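Long-range contacts in NADPH-ferredoxin reductase FprA (PDB 1LQU), which probably passes electrons between NADPH and ferredoxin through a bound FAD, and may supply electrons to cytochrome P450 systems: residues 123-128 with 317-322; 153-158 with 205-210; 198-203 with 302-307. One frame throughout, in Å; residues are numbered along the deposited sequence.

Interaction 1: residues 123-128 with 317-322; sequences IAAVDF and LVVRSV. With NDP (NADPH dihydro-nicotinamide-adenine-dinucleotide phosphate), chain I.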
# COMPACT_ATOMS: atom_id res chain seq x y z
N ILE A 123 -3.62 1.24 16.41
CA ILE A 123 -3.89 1.66 15.05
C ILE A 123 -3.36 0.63 14.07
O ILE A 123 -2.65 -0.29 14.45
CB ILE A 123 -3.26 3.06 14.75
CG1 ILE A 123 -1.74 3.02 14.81
CG2 ILE A 123 -3.80 4.07 15.69
CD1 ILE A 123 -1.07 4.30 14.47
N ALA A 124 -3.76 0.73 12.82
CA ALA A 124 -3.23 -0.12 11.77
C ALA A 124 -2.06 0.56 11.10
O ALA A 124 -1.96 1.79 11.05
CB ALA A 124 -4.27 -0.43 10.73
N ALA A 125 -1.21 -0.24 10.51
CA ALA A 125 -0.14 0.30 9.69
C ALA A 125 -0.69 1.11 8.53
O ALA A 125 -0.11 2.12 8.16
CB ALA A 125 0.81 -0.80 9.19
N VAL A 126 -1.83 0.72 7.98
CA VAL A 126 -2.44 1.52 6.92
C VAL A 126 -2.56 2.97 7.38
O VAL A 126 -2.22 3.92 6.65
CB VAL A 126 -3.83 0.97 6.54
CG1 VAL A 126 -4.46 1.87 5.51
CG2 VAL A 126 -3.72 -0.47 6.04
N ASP A 127 -3.07 3.17 8.58
CA ASP A 127 -3.27 4.52 9.08
C ASP A 127 -1.96 5.20 9.49
O ASP A 127 -1.82 6.41 9.31
CB ASP A 127 -4.25 4.53 10.24
CG ASP A 127 -5.59 4.04 9.86
OD1 ASP A 127 -5.71 2.88 9.38
OD2 ASP A 127 -6.59 4.74 10.01
N PHE A 128 -1.02 4.46 10.07
CA PHE A 128 0.25 5.05 10.44
C PHE A 128 1.07 5.48 9.24
O PHE A 128 1.59 6.60 9.20
CB PHE A 128 1.03 4.05 11.31
CG PHE A 128 2.29 4.64 11.89
CD1 PHE A 128 2.24 5.72 12.74
CD2 PHE A 128 3.51 4.13 11.57
CE1 PHE A 128 3.41 6.25 13.27
CE2 PHE A 128 4.67 4.66 12.12
CZ PHE A 128 4.60 5.72 12.92
N LEU A 317 1.90 2.23 22.29
CA LEU A 317 1.46 2.28 20.90
C LEU A 317 1.46 0.85 20.41
O LEU A 317 2.45 0.12 20.62
CB LEU A 317 2.44 3.10 20.05
CG LEU A 317 2.13 3.16 18.54
CD1 LEU A 317 0.83 3.88 18.22
CD2 LEU A 317 3.32 3.77 17.80
N VAL A 318 0.39 0.43 19.75
CA VAL A 318 0.32 -0.86 19.07
C VAL A 318 -0.09 -0.57 17.64
O VAL A 318 -1.14 0.05 17.40
CB VAL A 318 -0.69 -1.82 19.71
CG1 VAL A 318 -0.81 -3.07 18.87
CG2 VAL A 318 -0.30 -2.15 21.13
N VAL A 319 0.75 -0.97 16.70
CA VAL A 319 0.46 -0.84 15.28
C VAL A 319 0.28 -2.25 14.74
O VAL A 319 1.21 -3.05 14.74
CB VAL A 319 1.58 -0.13 14.52
CG1 VAL A 319 1.21 0.02 13.05
CG2 VAL A 319 1.87 1.22 15.12
N ARG A 320 -0.91 -2.55 14.23
CA ARG A 320 -1.13 -3.83 13.59
C ARG A 320 -0.73 -3.70 12.13
O ARG A 320 -1.27 -2.89 11.38
CB ARG A 320 -2.57 -4.32 13.74
CG ARG A 320 -3.64 -3.44 13.13
CD ARG A 320 -5.05 -3.99 13.33
NE ARG A 320 -6.07 -3.12 12.77
CZ ARG A 320 -6.58 -2.07 13.39
NH1 ARG A 320 -6.17 -1.75 14.60
NH2 ARG A 320 -7.54 -1.36 12.80
N SER A 321 0.23 -4.50 11.74
CA SER A 321 0.65 -4.59 10.33
C SER A 321 0.38 -6.00 9.86
O SER A 321 1.28 -6.77 9.52
CB SER A 321 2.12 -4.21 10.17
OG SER A 321 2.45 -4.08 8.81
N VAL A 322 -0.91 -6.32 9.81
CA VAL A 322 -1.37 -7.66 9.49
C VAL A 322 -2.03 -7.72 8.14
O VAL A 322 -2.79 -8.64 7.84
CB VAL A 322 -2.17 -8.30 10.62
CG1 VAL A 322 -1.27 -8.38 11.87
CG2 VAL A 322 -3.47 -7.59 10.95
PA NDP I . 2.44 -9.32 4.16
O1A NDP I . 3.78 -9.35 3.57
O2A NDP I . 1.41 -10.23 3.59
O5B NDP I . 2.60 -9.60 5.72
C5B NDP I . 1.47 -9.69 6.52
C4B NDP I . 1.87 -10.21 7.88
O4B NDP I . 0.74 -10.19 8.78
C3B NDP I . 2.35 -11.66 7.85
O3B NDP I . 3.51 -11.77 8.67
C2B NDP I . 1.18 -12.42 8.47
O2B NDP I . 1.54 -13.61 9.13
C1B NDP I . 0.74 -11.41 9.47
N9A NDP I . -0.58 -11.61 10.05
C8A NDP I . -1.79 -11.72 9.38
N7A NDP I . -2.78 -11.86 10.25
C5A NDP I . -2.23 -11.84 11.51
C6A NDP I . -2.76 -11.93 12.78
N6A NDP I . -4.08 -11.96 13.04
N1A NDP I . -1.89 -11.87 13.84
C2A NDP I . -0.55 -11.74 13.62
N3A NDP I . 0.02 -11.66 12.40
C4A NDP I . -0.85 -11.69 11.38
O3 NDP I . 1.79 -7.86 4.12
PN NDP I . 2.37 -6.37 4.31
O1N NDP I . 3.48 -6.35 5.29
O2N NDP I . 1.16 -5.57 4.53
O5D NDP I . 3.03 -6.07 2.91
C5D NDP I . 2.20 -5.99 1.75
C4D NDP I . 3.01 -6.29 0.49
O4D NDP I . 3.81 -5.15 0.12
C3D NDP I . 3.95 -7.46 0.69
O3D NDP I . 4.03 -8.22 -0.50
C2D NDP I . 5.28 -6.75 0.94
O2D NDP I . 6.45 -7.48 0.76
C1D NDP I . 5.18 -5.51 0.12
N1N NDP I . 6.06 -4.42 0.31
C2N NDP I . 7.33 -4.47 -0.20
C3N NDP I . 8.33 -3.73 0.41
C7N NDP I . 9.63 -3.89 -0.18
O7N NDP I . 9.85 -4.73 -1.16
N7N NDP I . 10.62 -3.15 0.33
C4N NDP I . 8.07 -2.83 1.52
C5N NDP I . 6.67 -2.87 2.08
C6N NDP I . 5.75 -3.69 1.46
P2B NDP I . 1.21 -15.06 8.51
O1X NDP I . 1.32 -15.96 9.71
O2X NDP I . 2.24 -15.33 7.45
O3X NDP I . -0.19 -14.99 7.92
O HOH W 1 -3.87 -2.26 16.35
O HOH W 2 -1.94 -2.45 8.23

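Interaction 2: residues 153-158 with 205-210; sequences IGNGNV and AAFTTL. With NDP (NADPH dihydro-nicotinamide-adenine-dinucleotide phosphate), chain I.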
# COMPACT_ATOMS: atom_id res chain seq x y z
N ILE A 153 2.56 -5.57 15.29
CA ILE A 153 2.12 -6.94 15.05
C ILE A 153 2.28 -7.25 13.57
O ILE A 153 1.79 -6.51 12.72
CB ILE A 153 0.65 -7.15 15.45
CG1 ILE A 153 0.36 -6.67 16.88
CG2 ILE A 153 0.24 -8.59 15.25
CD1 ILE A 153 1.16 -7.32 17.95
N GLY A 154 2.93 -8.36 13.26
CA GLY A 154 3.08 -8.80 11.91
C GLY A 154 4.51 -9.02 11.48
O GLY A 154 5.43 -8.45 12.04
N ASN A 155 4.69 -9.83 10.45
CA ASN A 155 6.02 -10.22 9.94
C ASN A 155 6.14 -10.04 8.43
O ASN A 155 6.78 -10.82 7.75
CB ASN A 155 6.42 -11.65 10.31
CG ASN A 155 7.04 -11.83 11.69
OD1 ASN A 155 7.37 -12.96 12.03
ND2 ASN A 155 7.16 -10.77 12.50
N GLY A 156 5.54 -8.95 7.91
CA GLY A 156 5.74 -8.52 6.55
C GLY A 156 6.60 -7.27 6.51
O GLY A 156 6.96 -6.68 7.52
N ASN A 157 6.96 -6.90 5.29
CA ASN A 157 7.82 -5.75 5.13
C ASN A 157 7.19 -4.44 5.59
O ASN A 157 7.92 -3.52 5.94
CB ASN A 157 8.26 -5.62 3.68
CG ASN A 157 9.26 -6.68 3.27
OD1 ASN A 157 10.05 -7.18 4.09
ND2 ASN A 157 9.27 -6.99 1.98
N VAL A 158 5.87 -4.34 5.63
CA VAL A 158 5.28 -3.12 6.15
C VAL A 158 5.62 -2.97 7.64
O VAL A 158 5.82 -1.88 8.13
CB VAL A 158 3.78 -3.03 5.86
CG1 VAL A 158 3.18 -1.80 6.53
CG2 VAL A 158 3.56 -2.98 4.37
N ALA A 205 8.18 -16.09 7.99
CA ALA A 205 8.12 -14.65 7.88
C ALA A 205 7.94 -14.24 6.43
O ALA A 205 8.47 -14.87 5.51
CB ALA A 205 9.35 -14.00 8.46
N ALA A 206 7.22 -13.16 6.23
CA ALA A 206 6.99 -12.62 4.88
C ALA A 206 7.99 -11.51 4.52
O ALA A 206 7.94 -10.97 3.43
CB ALA A 206 5.57 -12.12 4.78
N PHE A 207 8.92 -11.22 5.42
CA PHE A 207 9.99 -10.29 5.15
C PHE A 207 10.82 -10.73 3.97
O PHE A 207 10.96 -11.93 3.71
CB PHE A 207 11.03 -10.26 6.32
CG PHE A 207 10.45 -9.95 7.68
CD1 PHE A 207 9.60 -8.88 7.87
CD2 PHE A 207 10.77 -10.72 8.78
CE1 PHE A 207 9.09 -8.60 9.11
CE2 PHE A 207 10.26 -10.43 10.02
CZ PHE A 207 9.43 -9.38 10.18
N THR A 208 11.42 -9.76 3.28
CA THR A 208 12.43 -10.10 2.29
C THR A 208 13.81 -9.62 2.74
O THR A 208 13.93 -8.87 3.70
CB THR A 208 12.03 -9.62 0.88
OG1 THR A 208 11.65 -8.25 0.92
CG2 THR A 208 10.81 -10.38 0.38
N THR A 209 14.85 -10.08 2.06
CA THR A 209 16.17 -10.07 2.66
C THR A 209 16.82 -8.70 2.76
O THR A 209 17.36 -8.32 3.79
CB THR A 209 17.07 -11.01 1.91
OG1 THR A 209 16.43 -12.30 1.77
CG2 THR A 209 18.34 -11.21 2.72
N LEU A 210 16.77 -7.92 1.68
CA LEU A 210 17.36 -6.60 1.71
C LEU A 210 16.74 -5.77 2.80
O LEU A 210 17.41 -5.00 3.50
CB LEU A 210 17.19 -5.90 0.36
CG LEU A 210 17.77 -4.49 0.28
CD1 LEU A 210 19.26 -4.50 0.58
CD2 LEU A 210 17.49 -3.88 -1.10
PA NDP I . 2.44 -9.32 4.16
O1A NDP I . 3.78 -9.35 3.57
O2A NDP I . 1.41 -10.23 3.59
O5B NDP I . 2.60 -9.60 5.72
C5B NDP I . 1.47 -9.69 6.52
C4B NDP I . 1.87 -10.21 7.88
O4B NDP I . 0.74 -10.19 8.78
C3B NDP I . 2.35 -11.66 7.85
O3B NDP I . 3.51 -11.77 8.67
C2B NDP I . 1.18 -12.42 8.47
O2B NDP I . 1.54 -13.61 9.13
C1B NDP I . 0.74 -11.41 9.47
N9A NDP I . -0.58 -11.61 10.05
C8A NDP I . -1.79 -11.72 9.38
N7A NDP I . -2.78 -11.86 10.25
C5A NDP I . -2.23 -11.84 11.51
C6A NDP I . -2.76 -11.93 12.78
N6A NDP I . -4.08 -11.96 13.04
N1A NDP I . -1.89 -11.87 13.84
C2A NDP I . -0.55 -11.74 13.62
N3A NDP I . 0.02 -11.66 12.40
C4A NDP I . -0.85 -11.69 11.38
O3 NDP I . 1.79 -7.86 4.12
PN NDP I . 2.37 -6.37 4.31
O1N NDP I . 3.48 -6.35 5.29
O2N NDP I . 1.16 -5.57 4.53
O5D NDP I . 3.03 -6.07 2.91
C5D NDP I . 2.20 -5.99 1.75
C4D NDP I . 3.01 -6.29 0.49
O4D NDP I . 3.81 -5.15 0.12
C3D NDP I . 3.95 -7.46 0.69
O3D NDP I . 4.03 -8.22 -0.50
C2D NDP I . 5.28 -6.75 0.94
O2D NDP I . 6.45 -7.48 0.76
C1D NDP I . 5.18 -5.51 0.12
N1N NDP I . 6.06 -4.42 0.31
C2N NDP I . 7.33 -4.47 -0.20
C3N NDP I . 8.33 -3.73 0.41
C7N NDP I . 9.63 -3.89 -0.18
O7N NDP I . 9.85 -4.73 -1.16
N7N NDP I . 10.62 -3.15 0.33
C4N NDP I . 8.07 -2.83 1.52
C5N NDP I . 6.67 -2.87 2.08
C6N NDP I . 5.75 -3.69 1.46
P2B NDP I . 1.21 -15.06 8.51
O1X NDP I . 1.32 -15.96 9.71
O2X NDP I . 2.24 -15.33 7.45
O3X NDP I . -0.19 -14.99 7.92
O HOH W 3 6.33 -8.73 3.13

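Interaction 3: residues 198-203 with 302-307; sequences GRRGPL and VAAKDT. With NDP (NADPH dihydro-nicotinamide-adenine-dinucleotide phosphate), chain I.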
# COMPACT_ATOMS: atom_id res chain seq x y z
N GLY A 198 5.62 -11.62 15.61
CA GLY A 198 5.15 -12.52 14.58
C GLY A 198 4.48 -13.73 15.17
O GLY A 198 4.99 -14.33 16.13
N ARG A 199 3.34 -14.11 14.60
CA ARG A 199 2.58 -15.24 15.13
C ARG A 199 3.17 -16.59 14.80
O ARG A 199 3.08 -17.51 15.61
CB ARG A 199 1.10 -15.15 14.70
CG ARG A 199 0.82 -15.27 13.21
CD ARG A 199 -0.66 -15.38 12.96
NE ARG A 199 -0.92 -15.33 11.54
CZ ARG A 199 -2.14 -15.29 11.03
NH1 ARG A 199 -3.18 -15.27 11.84
NH2 ARG A 199 -2.31 -15.22 9.73
N ARG A 200 3.73 -16.73 13.61
CA ARG A 200 4.45 -17.94 13.25
C ARG A 200 5.94 -17.74 13.48
O ARG A 200 6.31 -16.86 14.24
CB ARG A 200 4.08 -18.40 11.85
CG ARG A 200 2.59 -18.75 11.73
CD ARG A 200 2.20 -19.47 10.45
NE ARG A 200 2.35 -18.59 9.30
CZ ARG A 200 2.49 -19.00 8.06
NH1 ARG A 200 2.52 -20.29 7.77
NH2 ARG A 200 2.63 -18.11 7.10
N GLY A 201 6.77 -18.60 12.92
CA GLY A 201 8.19 -18.51 13.17
C GLY A 201 8.99 -17.82 12.10
O GLY A 201 8.45 -17.36 11.09
N PRO A 202 10.30 -17.75 12.30
CA PRO A 202 11.16 -17.11 11.33
C PRO A 202 11.05 -17.68 9.92
O PRO A 202 11.16 -16.92 8.97
CB PRO A 202 12.56 -17.30 11.91
CG PRO A 202 12.34 -17.47 13.38
CD PRO A 202 11.04 -18.19 13.50
N LEU A 203 10.84 -18.98 9.78
CA LEU A 203 10.77 -19.56 8.44
C LEU A 203 9.51 -19.17 7.71
O LEU A 203 9.43 -19.31 6.49
CB LEU A 203 10.84 -21.07 8.48
CG LEU A 203 12.07 -21.69 9.12
CD1 LEU A 203 12.09 -23.17 8.82
CD2 LEU A 203 13.31 -21.04 8.62
N VAL A 302 2.39 -24.92 7.91
CA VAL A 302 2.24 -24.95 9.32
C VAL A 302 1.47 -23.69 9.70
O VAL A 302 1.54 -22.56 9.11
CB VAL A 302 3.53 -25.20 10.20
CG1 VAL A 302 4.17 -26.57 9.95
CG2 VAL A 302 4.52 -24.09 10.00
N ALA A 303 0.72 -23.90 10.74
CA ALA A 303 -0.13 -22.91 11.32
C ALA A 303 0.29 -22.70 12.77
O ALA A 303 0.87 -23.59 13.38
CB ALA A 303 -1.53 -23.38 11.29
N ALA A 304 0.02 -21.52 13.30
CA ALA A 304 0.23 -21.24 14.71
C ALA A 304 -0.92 -21.81 15.53
O ALA A 304 -2.07 -21.60 15.21
CB ALA A 304 0.28 -19.75 14.92
N LYS A 305 -0.58 -22.46 16.63
CA LYS A 305 -1.55 -22.96 17.59
C LYS A 305 -1.21 -22.38 18.96
O LYS A 305 -0.10 -22.50 19.45
CB LYS A 305 -1.51 -24.49 17.63
CG LYS A 305 -2.47 -25.13 18.58
CD LYS A 305 -2.37 -26.65 18.58
CE LYS A 305 -3.29 -27.25 19.66
NZ LYS A 305 -3.26 -28.75 19.69
N ASP A 306 -2.18 -21.73 19.56
CA ASP A 306 -2.02 -21.14 20.89
C ASP A 306 -1.67 -22.20 21.94
O ASP A 306 -2.34 -23.23 22.04
CB ASP A 306 -3.34 -20.48 21.24
CG ASP A 306 -3.36 -19.80 22.58
OD1 ASP A 306 -2.30 -19.36 23.06
OD2 ASP A 306 -4.46 -19.63 23.15
N THR A 307 -0.64 -21.93 22.74
CA THR A 307 -0.30 -22.81 23.88
C THR A 307 -1.15 -22.50 25.08
O THR A 307 -1.19 -23.33 26.02
CB THR A 307 1.12 -22.58 24.38
OG1 THR A 307 1.26 -21.23 24.80
CG2 THR A 307 2.12 -22.87 23.33
PA NDP I . 2.44 -9.32 4.16
O1A NDP I . 3.78 -9.35 3.57
O2A NDP I . 1.41 -10.23 3.59
O5B NDP I . 2.60 -9.60 5.72
C5B NDP I . 1.47 -9.69 6.52
C4B NDP I . 1.87 -10.21 7.88
O4B NDP I . 0.74 -10.19 8.78
C3B NDP I . 2.35 -11.66 7.85
O3B NDP I . 3.51 -11.77 8.67
C2B NDP I . 1.18 -12.42 8.47
O2B NDP I . 1.54 -13.61 9.13
C1B NDP I . 0.74 -11.41 9.47
N9A NDP I . -0.58 -11.61 10.05
C8A NDP I . -1.79 -11.72 9.38
N7A NDP I . -2.78 -11.86 10.25
C5A NDP I . -2.23 -11.84 11.51
C6A NDP I . -2.76 -11.93 12.78
N6A NDP I . -4.08 -11.96 13.04
N1A NDP I . -1.89 -11.87 13.84
C2A NDP I . -0.55 -11.74 13.62
N3A NDP I . 0.02 -11.66 12.40
C4A NDP I . -0.85 -11.69 11.38
O3 NDP I . 1.79 -7.86 4.12
PN NDP I . 2.37 -6.37 4.31
O1N NDP I . 3.48 -6.35 5.29
O2N NDP I . 1.16 -5.57 4.53
O5D NDP I . 3.03 -6.07 2.91
C5D NDP I . 2.20 -5.99 1.75
C4D NDP I . 3.01 -6.29 0.49
O4D NDP I . 3.81 -5.15 0.12
C3D NDP I . 3.95 -7.46 0.69
O3D NDP I . 4.03 -8.22 -0.50
C2D NDP I . 5.28 -6.75 0.94
O2D NDP I . 6.45 -7.48 0.76
C1D NDP I . 5.18 -5.51 0.12
N1N NDP I . 6.06 -4.42 0.31
C2N NDP I . 7.33 -4.47 -0.20
C3N NDP I . 8.33 -3.73 0.41
C7N NDP I . 9.63 -3.89 -0.18
O7N NDP I . 9.85 -4.73 -1.16
N7N NDP I . 10.62 -3.15 0.33
C4N NDP I . 8.07 -2.83 1.52
C5N NDP I . 6.67 -2.87 2.08
C6N NDP I . 5.75 -3.69 1.46
P2B NDP I . 1.21 -15.06 8.51
O1X NDP I . 1.32 -15.96 9.71
O2X NDP I . 2.24 -15.33 7.45
O3X NDP I . -0.19 -14.99 7.92

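Interaction 1: residues 123-128 with 317-322
The carbonyl oxygen of Ile123 is gripped by two donors: Arg320 N donates to it at 2.9 Å, and a water that also accepts from Arg320 NH1 gives it a second bond. One residue thus holds this oxygen twice, directly through its backbone and indirectly through its guanidinium group. On either side along the strands, Ile123 N donates to Val318 O with an N-H...O angle of 168°, and Ala125 N donates to Arg320 O at 2.8 Å. The last bond falls where strand 122-124 has already turned into helix 125-132, with Ala124 as N-cap.

The side chain of Arg320 leaves the backbone with CG between N and the carbonyl carbon (chi1 62°) and then runs extended, which carries its guanidinium over Ala124; Ala124 CB lies against one face, 3.8 Å from NE. Beyond the contact NH2 forms a salt bridge with Asp109, which fixes the far end. On the face of the sheet opposite Ala124 and Arg320, Val319 sends CG1 onto the start of the helix, 3.5 Å from Ala125 N, while CG2 meets Ile123 CG1 at 4.0 Å. Ile123 CD1 reaches Leu317 CD1, and Phe128 CB adds a looser touch on Val319 CG1. The parallel pairing joins 122-124, an outermost strand, to 317-320 in the six-stranded parallel sheet of the NADP-binding Rossmann-like domain.

Interaction 2: residues 153-158 with 205-210
With chi1 at -72° the amide of Asn157 stands beside its own backbone N, and with chi1 at 50° Thr208 OG1 sits between its backbone N and carbonyl carbon; together these rotations bring the amide and the hydroxyl within bonding distance, the two side chains crossing at about a right angle. Asn157 opens helix 157-167, just after what is probably the glycine-rich turn (Gly154, Gly156) of a Rossmann fold, where strand 149-153 passes into that helix beside the NADPH pyrophosphate. Thr208 N donates to a lone pair of Asn157 OD1 in the carbonyl plane (3.0 Å), and Asn157 ND2 gives a hydrogen to Thr208 OG1 at 2.9 Å. This two-bond pairing fixes the flip of the amide, and Thr208 OG1 is further bonded to Glu211. ND2 also makes a weak bond to the cofactor hydroxyl O2D, while CB of Asn157 rests on the nicotinamide ring, 3.5 Å from C4N.

Farther back, Phe207 packs over the turn. Asn155 O lies above one face of the ring, near its rim, and Gly156 O is at the edge, 3.3 Å from CE1. The Asn155 amide crosses the ring with the planes 42° apart, ND2 coming to 3.5 Å from CZ; the same ND2 donates to Gly154 O. Asn155 O also accepts from Ala206 N, joining the two backbones next to the ring.

Gly156 CA lies 3.4 Å from the phosphate oxygen O1N, which accepts from Val158 N. Between the segments a single water bridges four atoms: it accepts from Asn157 N, donates to Ala206 O and to O1A of the cofactor, and lies 2.7 Å from O2D.

Interaction 3: residues 198-203 with 302-307
The firm part of this contact gathers around Arg200, whose NH1 donates to Val302 O at 2.8 Å, nearly in line with the carbonyl bond. A bend at chi3 (-68°) turns the guanidinium so that one edge meets this carbonyl while NE and NH2 face the 2'-phosphate of NADPH. NE bonds to O1X, and NH2 reaches O2X at 2.8 Å with the acceptor in the guanidinium plane. Val302 therefore holds the third nitrogen, NH1, and helps to set the rotation of the group that grips the phosphate.

Arg199 approaches the same phosphate differently. Its extended chain lays the guanidinium flat over the adenine, with C5A centred beneath one face, 3.5 Å from CZ, while NE donates to O1X and NH2 to O3X, the latter bond at 2.8 Å and almost straight.

Looser packing links the rest of the segments: Ala304 CB lies 3.7 Å from Arg199 O and 4.1 Å from Arg200 CG, and Ala303 CA barely meets Arg200 CD. From Lys305 onward strand 302-314 leaves the contact altogether, and Lys305 and Asp306 lie on the exposed surface of the molecule. The two arginines share O1X and take one further phosphate oxygen each, so their positive charges are probably balanced by the phosphate. Such double recognition of the 2'-phosphate is consistent with a site made for NADPH, since NADH lacks this group.

From the N terminus, segment 123-128 opens the widest loop, which interaction 1 closes with 317-322, the nearest ends 189 residues apart; interactions 2 and 3 are both nested inside it. Their segments alternate, so these two cross: 153-158 comes first, then 198-203, then 205-210, and finally 302-307. Interactions 1 and 2 are joined directly, because the strand ending at Ile153 lies beside 317-320, with probable hydrogen bonds from Ser321 N to Ile153 O and from Ile153 N to Val319 O. Interaction 3 attaches the three-stranded antiparallel sheet to the loop after strand 193-197. Interactions 2 and 3 touch where Asn155 packs on Gly198. All three contacts border the bound NADPH.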